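Local coordinates for protein charybdin (Charybdis maritima, PDB 2B7U) that belongs to the ribosome-inactivating protein family of toxins, built on a mixed beta sheet packed against helices, at residues 4-17 with 53-65. Numbering follows the deposited sequence. Where two conformers were deposited one is given.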
ATOM      1  N   LYS A   4     -20.510   8.941  -4.003  1.00 33.61           N
ATOM      2  CA  LYS A   4     -20.126   7.937  -5.055  1.00 32.91           C
ATOM      3  C   LYS A   4     -19.189   6.859  -4.478  1.00 32.30           C
ATOM      4  O   LYS A   4     -18.015   7.126  -4.221  1.00 32.88           O
ATOM      5  CB  LYS A   4     -19.499   8.653  -6.264  1.00 33.70           C
ATOM      6  CG  LYS A   4     -18.640   7.791  -7.188  1.00 34.74           C
ATOM      7  CD  LYS A   4     -19.378   6.569  -7.735  1.00 37.01           C
ATOM      8  CE  LYS A   4     -19.741   6.728  -9.198  1.00 37.84           C
ATOM      9  NZ  LYS A   4     -20.468   5.524  -9.694  1.00 38.22           N
ATOM     10  N   ALA A   5     -19.717   5.649  -4.288  1.00 31.39           N
ATOM     11  CA  ALA A   5     -18.955   4.546  -3.676  1.00 30.84           C
ATOM     12  C   ALA A   5     -17.834   4.057  -4.573  1.00 30.31           C
ATOM     13  O   ALA A   5     -17.980   4.013  -5.796  1.00 29.71           O
ATOM     14  CB  ALA A   5     -19.882   3.376  -3.324  1.00 30.70           C
ATOM     15  N   MET A   6     -16.714   3.676  -3.963  1.00 28.89           N
ATOM     16  CA  MET A   6     -15.597   3.145  -4.721  1.00 28.80           C
ATOM     17  C   MET A   6     -16.010   1.813  -5.329  1.00 28.59           C
ATOM     18  O   MET A   6     -16.680   1.001  -4.694  1.00 28.30           O
ATOM     19  CB  MET A   6     -14.309   3.026  -3.877  1.00 28.55           C
ATOM     20  CG  MET A   6     -14.320   2.015  -2.735  1.00 29.06           C
ATOM     21  SD  MET A   6     -12.950   2.273  -1.555  1.00 29.77           S
ATOM     22  CE  MET A   6     -11.581   2.429  -2.696  1.00 28.07           C
ATOM     23  N   THR A   7     -15.659   1.606  -6.589  1.00 28.86           N
ATOM     24  CA  THR A   7     -16.023   0.351  -7.229  1.00 28.60           C
ATOM     25  C   THR A   7     -14.952  -0.678  -6.854  1.00 26.84           C
ATOM     26  O   THR A   7     -13.934  -0.334  -6.238  1.00 26.53           O
ATOM     27  CB  THR A   7     -16.295   0.538  -8.769  1.00 29.46           C
ATOM     28  OG1 THR A   7     -15.470   1.575  -9.312  1.00 31.03           O
ATOM     29  CG2 THR A   7     -17.740   0.943  -9.000  1.00 30.74           C
ATOM     30  N   VAL A   8     -15.212  -1.954  -7.126  1.00 24.15           N
ATOM     31  CA  VAL A   8     -14.192  -2.982  -6.937  1.00 23.15           C
ATOM     32  C   VAL A   8     -13.823  -3.569  -8.294  1.00 22.09           C
ATOM     33  O   VAL A   8     -14.564  -4.384  -8.852  1.00 22.56           O
ATOM     34  CB  VAL A   8     -14.647  -4.073  -5.957  1.00 22.68           C
ATOM     35  CG1 VAL A   8     -16.025  -4.514  -6.255  1.00 26.19           C
ATOM     36  CG2 VAL A   8     -13.674  -5.259  -5.951  1.00 22.12           C
ATOM     37  N   LYS A   9     -12.694  -3.125  -8.830  1.00 21.48           N
ATOM     38  CA  LYS A   9     -12.223  -3.568 -10.141  1.00 21.56           C
ATOM     39  C   LYS A   9     -11.871  -5.057 -10.189  1.00 20.88           C
ATOM     40  O   LYS A   9     -12.132  -5.721 -11.205  1.00 21.72           O
ATOM     41  CB  LYS A   9     -11.001  -2.751 -10.585  1.00 22.24           C
ATOM     42  CG  LYS A   9     -11.203  -1.213 -10.781  1.00 24.50           C
ATOM     43  CD  LYS A   9     -12.631  -0.880 -11.109  1.00 24.35           C
ATOM     44  CE  LYS A   9     -12.824   0.474 -11.789  1.00 28.60           C
ATOM     45  NZ  LYS A   9     -14.073   0.473 -12.644  1.00 30.83           N
ATOM     46  N   PHE A  10     -11.301  -5.579  -9.104  1.00 19.71           N
ATOM     47  CA  PHE A  10     -10.906  -6.986  -9.047  1.00 18.56           C
ATOM     48  C   PHE A  10     -10.674  -7.372  -7.591  1.00 18.42           C
ATOM     49  O   PHE A  10     -10.604  -6.493  -6.707  1.00 17.40           O
ATOM     50  CB  PHE A  10      -9.648  -7.244  -9.907  1.00 18.34           C
ATOM     51  CG  PHE A  10      -8.398  -6.548  -9.410  1.00 17.05           C
ATOM     52  CD1 PHE A  10      -7.583  -7.154  -8.471  1.00 16.66           C
ATOM     53  CD2 PHE A  10      -8.030  -5.294  -9.892  1.00 17.39           C
ATOM     54  CE1 PHE A  10      -6.460  -6.525  -7.985  1.00 17.01           C
ATOM     55  CE2 PHE A  10      -6.914  -4.662  -9.412  1.00 16.88           C
ATOM     56  CZ  PHE A  10      -6.108  -5.276  -8.478  1.00 17.01           C
ATOM     57  N   THR A  11     -10.572  -8.676  -7.371  1.00 18.68           N
ATOM     58  CA  THR A  11     -10.278  -9.262  -6.069  1.00 18.87           C
ATOM     59  C   THR A  11      -9.092 -10.210  -6.203  1.00 18.92           C
ATOM     60  O   THR A  11      -9.020 -11.007  -7.163  1.00 19.70           O
ATOM     61  CB  THR A  11     -11.502 -10.011  -5.483  1.00 19.57           C
ATOM     62  OG1 THR A  11     -12.614  -9.107  -5.341  1.00 20.78           O
ATOM     63  CG2 THR A  11     -11.184 -10.637  -4.114  1.00 20.02           C
ATOM     64  N   VAL A  12      -8.157 -10.110  -5.272  1.00 17.71           N
ATOM     65  CA  VAL A  12      -7.042 -11.065  -5.157  1.00 17.48           C
ATOM     66  C   VAL A  12      -7.143 -11.726  -3.782  1.00 17.14           C
ATOM     67  O   VAL A  12      -7.546 -11.088  -2.818  1.00 16.75           O
ATOM     68  CB  VAL A  12      -5.629 -10.430  -5.368  1.00 18.36           C
ATOM     69  CG1 VAL A  12      -5.444 -10.093  -6.832  1.00 18.70           C
ATOM     70  CG2 VAL A  12      -5.408  -9.172  -4.497  1.00 19.21           C
ATOM     71  N   GLU A  13      -6.734 -12.983  -3.696  1.00 17.16           N
ATOM     72  CA  GLU A  13      -6.893 -13.749  -2.467  1.00 18.14           C
ATOM     73  C   GLU A  13      -5.604 -14.493  -2.144  1.00 18.03           C
ATOM     74  O   GLU A  13      -4.977 -15.080  -3.020  1.00 18.38           O
ATOM     75  CB  GLU A  13      -8.084 -14.697  -2.602  1.00 18.32           C
ATOM     76  CG  GLU A  13      -8.312 -15.605  -1.412  1.00 19.74           C
ATOM     77  CD  GLU A  13      -9.564 -16.469  -1.548  1.00 21.84           C
ATOM     78  OE1 GLU A  13     -10.300 -16.325  -2.568  1.00 27.55           O
ATOM     79  OE2 GLU A  13      -9.816 -17.303  -0.640  1.00 26.91           O
ATOM     80  N   LEU A  14      -5.195 -14.441  -0.886  1.00 17.85           N
ATOM     81  CA  LEU A  14      -4.005 -15.148  -0.430  1.00 17.78           C
ATOM     82  C   LEU A  14      -4.290 -15.909   0.855  1.00 17.52           C
ATOM     83  O   LEU A  14      -4.843 -15.343   1.806  1.00 15.71           O
ATOM     84  CB  LEU A  14      -2.861 -14.165  -0.214  1.00 17.80           C
ATOM     85  CG  LEU A  14      -1.486 -14.765   0.089  1.00 17.83           C
ATOM     86  CD1 LEU A  14      -0.956 -15.580  -1.078  1.00 18.64           C
ATOM     87  CD2 LEU A  14      -0.510 -13.676   0.451  1.00 18.85           C
ATOM     88  N   ASP A  15      -3.925 -17.190   0.888  1.00 18.69           N
ATOM     89  CA  ASP A  15      -3.951 -17.920   2.152  1.00 20.08           C
ATOM     90  C   ASP A  15      -2.590 -17.845   2.835  1.00 19.72           C
ATOM     91  O   ASP A  15      -1.570 -18.142   2.230  1.00 19.46           O
ATOM     92  CB  ASP A  15      -4.367 -19.372   2.012  1.00 21.30           C
ATOM     93  CG  ASP A  15      -4.682 -19.998   3.377  1.00 23.92           C
ATOM     94  OD1 ASP A  15      -3.756 -20.463   4.078  1.00 27.07           O
ATOM     95  OD2 ASP A  15      -5.861 -19.971   3.810  1.00 30.32           O
ATOM     96  N   ILE A  16      -2.600 -17.493   4.114  1.00 20.15           N
ATOM     97  CA  ILE A  16      -1.391 -17.213   4.867  1.00 21.39           C
ATOM     98  C   ILE A  16      -0.728 -18.469   5.436  1.00 22.15           C
ATOM     99  O   ILE A  16       0.460 -18.437   5.715  1.00 22.81           O
ATOM    100  CB  ILE A  16      -1.691 -16.197   6.026  1.00 21.72           C
ATOM    101  CG1 ILE A  16      -2.513 -15.017   5.518  1.00 22.43           C
ATOM    102  CG2 ILE A  16      -0.407 -15.692   6.685  1.00 23.79           C
ATOM    103  CD1 ILE A  16      -1.855 -14.294   4.371  1.00 20.78           C
ATOM    104  N   GLU A  17      -1.462 -19.571   5.589  1.00 23.03           N
ATOM    105  CA  GLU A  17      -0.920 -20.739   6.305  1.00 24.59           C
ATOM    106  C   GLU A  17       0.334 -21.360   5.683  1.00 24.57           C
ATOM    107  O   GLU A  17       1.308 -21.632   6.395  1.00 25.17           O
ATOM    108  CB  GLU A  17      -1.999 -21.804   6.487  1.00 24.24           C
ATOM    109  CG  GLU A  17      -1.553 -22.958   7.363  1.00 25.49           C
ATOM    110  CD  GLU A  17      -2.602 -24.036   7.494  1.00 26.29           C
ATOM    111  OE1 GLU A  17      -3.724 -23.860   6.971  1.00 28.11           O
ATOM    112  OE2 GLU A  17      -2.291 -25.077   8.114  1.00 29.48           O
ATOM    113  N   ALA A  53     -14.995  12.075  -9.456  1.00 46.58           N
ATOM    114  CA  ALA A  53     -16.022  11.207  -8.890  1.00 45.26           C
ATOM    115  C   ALA A  53     -15.956   9.827  -9.538  1.00 43.85           C
ATOM    116  O   ALA A  53     -16.950   9.317 -10.063  1.00 44.31           O
ATOM    117  CB  ALA A  53     -17.403  11.830  -9.091  1.00 45.38           C
ATOM    118  N   ASP A  54     -14.771   9.231  -9.514  1.00 41.68           N
ATOM    119  CA  ASP A  54     -14.611   7.852  -9.949  1.00 40.07           C
ATOM    120  C   ASP A  54     -13.556   7.172  -9.094  1.00 37.49           C
ATOM    121  O   ASP A  54     -12.489   6.805  -9.598  1.00 36.73           O
ATOM    122  CB  ASP A  54     -14.224   7.787 -11.436  1.00 40.53           C
ATOM    123  CG  ASP A  54     -13.916   6.363 -11.904  1.00 42.68           C
ATOM    124  OD1 ASP A  54     -12.973   6.192 -12.718  1.00 45.78           O
ATOM    125  OD2 ASP A  54     -14.599   5.416 -11.440  1.00 44.55           O
ATOM    126  N   PRO A  55     -13.838   7.028  -7.788  1.00 34.48           N
ATOM    127  CA  PRO A  55     -12.918   6.261  -6.956  1.00 32.71           C
ATOM    128  C   PRO A  55     -12.949   4.781  -7.355  1.00 30.17           C
ATOM    129  O   PRO A  55     -14.021   4.166  -7.373  1.00 30.33           O
ATOM    130  CB  PRO A  55     -13.429   6.496  -5.534  1.00 32.51           C
ATOM    131  CG  PRO A  55     -14.829   6.938  -5.676  1.00 33.66           C
ATOM    132  CD  PRO A  55     -14.973   7.569  -7.022  1.00 34.36           C
ATOM    133  N   ARG A  56     -11.786   4.278  -7.751  1.00 28.30           N
ATOM    134  CA  ARG A  56     -11.605   2.902  -8.201  1.00 26.36           C
ATOM    135  C   ARG A  56     -10.913   2.186  -7.062  1.00 23.15           C
ATOM    136  O   ARG A  56      -9.978   2.735  -6.499  1.00 20.39           O
ATOM    137  CB  ARG A  56     -10.668   2.828  -9.415  1.00 27.06           C
ATOM    138  CG  ARG A  56     -11.167   3.482 -10.710  1.00 29.05           C
ATOM    139  CD  ARG A  56     -10.158   3.345 -11.875  1.00 30.33           C
ATOM    140  NE  ARG A  56     -10.009   1.972 -12.364  1.00 32.75           N
ATOM    141  CZ  ARG A  56      -9.362   1.632 -13.474  1.00 34.58           C
ATOM    142  NH1 ARG A  56      -8.787   2.547 -14.245  1.00 35.07           N
ATOM    143  NH2 ARG A  56      -9.292   0.357 -13.826  1.00 36.02           N
ATOM    144  N   GLY A  57     -11.340   0.963  -6.760  1.00 19.80           N
ATOM    145  CA  GLY A  57     -10.681   0.160  -5.737  1.00 18.43           C
ATOM    146  C   GLY A  57     -10.490  -1.276  -6.158  1.00 17.30           C
ATOM    147  O   GLY A  57     -10.858  -1.671  -7.263  1.00 17.19           O
ATOM    148  N   PHE A  58      -9.886  -2.060  -5.280  1.00 15.20           N
ATOM    149  CA  PHE A  58      -9.807  -3.504  -5.436  1.00 14.95           C
ATOM    150  C   PHE A  58      -9.912  -4.126  -4.045  1.00 15.14           C
ATOM    151  O   PHE A  58      -9.725  -3.446  -3.041  1.00 14.42           O
ATOM    152  CB  PHE A  58      -8.515  -3.941  -6.127  1.00 14.91           C
ATOM    153  CG  PHE A  58      -7.266  -3.701  -5.327  1.00 14.59           C
ATOM    154  CD1 PHE A  58      -6.664  -4.739  -4.634  1.00 16.50           C
ATOM    155  CD2 PHE A  58      -6.672  -2.445  -5.301  1.00 15.53           C
ATOM    156  CE1 PHE A  58      -5.470  -4.530  -3.929  1.00 17.70           C
ATOM    157  CE2 PHE A  58      -5.498  -2.223  -4.593  1.00 17.55           C
ATOM    158  CZ  PHE A  58      -4.900  -3.262  -3.903  1.00 16.86           C
ATOM    159  N   ASP A  59     -10.237  -5.411  -4.005  1.00 15.33           N
ATOM    160  CA  ASP A  59     -10.329  -6.131  -2.741  1.00 15.91           C
ATOM    161  C   ASP A  59      -9.208  -7.149  -2.570  1.00 15.18           C
ATOM    162  O   ASP A  59      -8.804  -7.821  -3.530  1.00 15.64           O
ATOM    163  CB  ASP A  59     -11.659  -6.854  -2.676  1.00 15.27           C
ATOM    164  CG  ASP A  59     -12.787  -5.992  -2.170  1.00 19.85           C
ATOM    165  OD1 ASP A  59     -12.575  -4.808  -1.808  1.00 19.21           O
ATOM    166  OD2 ASP A  59     -13.921  -6.536  -2.097  1.00 21.94           O
ATOM    167  N   LEU A  60      -8.692  -7.221  -1.344  1.00 15.33           N
ATOM    168  CA  LEU A  60      -7.626  -8.141  -0.962  1.00 15.21           C
ATOM    169  C   LEU A  60      -8.205  -9.064   0.104  1.00 15.27           C
ATOM    170  O   LEU A  60      -8.476  -8.633   1.207  1.00 14.49           O
ATOM    171  CB  LEU A  60      -6.433  -7.363  -0.401  1.00 15.92           C
ATOM    172  CG  LEU A  60      -5.328  -8.166   0.279  1.00 16.41           C
ATOM    173  CD1 LEU A  60      -4.680  -9.148  -0.682  1.00 17.94           C
ATOM    174  CD2 LEU A  60      -4.293  -7.219   0.926  1.00 17.88           C
ATOM    175  N   LYS A  61      -8.402 -10.326  -0.253  1.00 15.51           N
ATOM    176  CA  LYS A  61      -8.989 -11.303   0.666  1.00 16.92           C
ATOM    177  C   LYS A  61      -7.867 -12.138   1.266  1.00 16.67           C
ATOM    178  O   LYS A  61      -7.061 -12.740   0.540  1.00 17.40           O
ATOM    179  CB  LYS A  61      -9.991 -12.191  -0.080  1.00 16.84           C
ATOM    180  CG  LYS A  61     -10.823 -13.105   0.813  1.00 20.30           C
ATOM    181  CD  LYS A  61     -12.089 -13.501   0.032  1.00 21.20           C
ATOM    182  CE  LYS A  61     -12.874 -14.611   0.642  1.00 25.39           C
ATOM    183  NZ  LYS A  61     -13.933 -15.071  -0.323  1.00 27.37           N
ATOM    184  N   LEU A  62      -7.789 -12.153   2.592  1.00 16.40           N
ATOM    185  CA  LEU A  62      -6.729 -12.856   3.303  1.00 15.82           C
ATOM    186  C   LEU A  62      -7.363 -13.904   4.190  1.00 15.52           C
ATOM    187  O   LEU A  62      -8.270 -13.595   4.934  1.00 15.78           O
ATOM    188  CB  LEU A  62      -5.931 -11.891   4.167  1.00 16.16           C
ATOM    189  CG  LEU A  62      -5.245 -10.735   3.444  1.00 16.41           C
ATOM    190  CD1 LEU A  62      -4.567  -9.813   4.462  1.00 18.01           C
ATOM    191  CD2 LEU A  62      -4.271 -11.218   2.423  1.00 18.02           C
ATOM    192  N   THR A  63      -6.850 -15.123   4.110  1.00 15.93           N
ATOM    193  CA  THR A  63      -7.442 -16.234   4.841  1.00 16.72           C
ATOM    194  C   THR A  63      -6.364 -16.961   5.625  1.00 17.07           C
ATOM    195  O   THR A  63      -5.230 -17.127   5.160  1.00 17.43           O
ATOM    196  CB  THR A  63      -8.123 -17.192   3.874  0.65 17.68           C
ATOM    197  OG1 THR A  63      -9.255 -16.551   3.260  0.65 21.60           O
ATOM    198  CG2 THR A  63      -8.583 -18.394   4.589  0.65 18.17           C
ATOM    199  N   PHE A  64      -6.721 -17.412   6.828  1.00 16.74           N
ATOM    200  CA  PHE A  64      -5.835 -18.226   7.634  1.00 16.23           C
ATOM    201  C   PHE A  64      -6.646 -19.197   8.475  1.00 16.11           C
ATOM    202  O   PHE A  64      -7.359 -18.769   9.379  1.00 15.74           O
ATOM    203  CB  PHE A  64      -5.003 -17.362   8.573  1.00 16.61           C
ATOM    204  CG  PHE A  64      -4.095 -18.158   9.465  1.00 16.60           C
ATOM    205  CD1 PHE A  64      -3.152 -19.000   8.917  1.00 17.79           C
ATOM    206  CD2 PHE A  64      -4.191 -18.071  10.833  1.00 18.12           C
ATOM    207  CE1 PHE A  64      -2.323 -19.750   9.731  1.00 19.56           C
ATOM    208  CE2 PHE A  64      -3.355 -18.829  11.656  1.00 18.36           C
ATOM    209  CZ  PHE A  64      -2.430 -19.649  11.106  1.00 18.78           C
ATOM    210  N   ARG A  65      -6.520 -20.486   8.186  1.00 16.51           N
ATOM    211  CA  ARG A  65      -7.174 -21.548   8.969  1.00 17.25           C
ATOM    212  C   ARG A  65      -8.662 -21.256   9.226  1.00 16.45           C
ATOM    213  O   ARG A  65      -9.141 -21.341  10.354  1.00 16.03           O
ATOM    214  CB  ARG A  65      -6.430 -21.793  10.290  1.00 17.57           C
ATOM    215  CG  ARG A  65      -5.032 -22.330  10.082  1.00 19.58           C
ATOM    216  CD  ARG A  65      -4.340 -22.715  11.382  1.00 21.68           C
ATOM    217  NE  ARG A  65      -3.053 -23.335  11.082  1.00 25.79           N
ATOM    218  CZ  ARG A  65      -1.979 -23.310  11.874  1.00 29.33           C
ATOM    219  NH1 ARG A  65      -0.861 -23.929  11.478  1.00 31.32           N
ATOM    220  NH2 ARG A  65      -1.999 -22.686  13.049  1.00 31.57           N
TER
HETATM  221  O   HOH W   1     -16.319   4.950  -8.131  1.00 36.17           O
HETATM  222  O   HOH W   2     -14.335  -8.862  -3.270  1.00 29.83           O
HETATM  223  O   HOH W   3     -12.764 -16.951  -1.941  1.00 24.41           O
HETATM  224  O   HOH W   4      -5.230 -21.839   6.075  1.00 27.30           O
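K61 N meets V12 O at 2.8 Å in a nearly straight bond (175°); the ladder it belongs to starts with T7 N on P55 O at 3.1 Å and runs on to I16 N on T63 O. These are parallel neighbours: strand 7-15 forms one border of the six-stranded mixed sheet of the ribosome-inactivating protein fold, with 56-64 next to it and 67-74 beyond. The register slips by one residue between V8 and T11, a beta bulge, and here F10 and F58 point the same way. In both, CG lies between the backbone N and the carbonyl carbon (chi1 65° in F10), which turns the rings alike; their planes differ by 12° but hardly overlap, and it is F58 CB that sits over the centre of the F10 face, 3.7 Å from its centroid. L35 of helix 21-35 touches both. On the face of T11, E13 and D15, water links T11 OG1 to D59 OD2, while D59 OD1 forms a salt bridge with R72 NE. An extended E13 lies beside K61, and a second water joins E13 OE1 to K61 NZ. At the far end E17 OE2 makes a long salt bridge to R65 NE, 3.5 Å, at the guanidinium edge and in its plane, and D15 OD1 accepts from E17 N in an Asx turn.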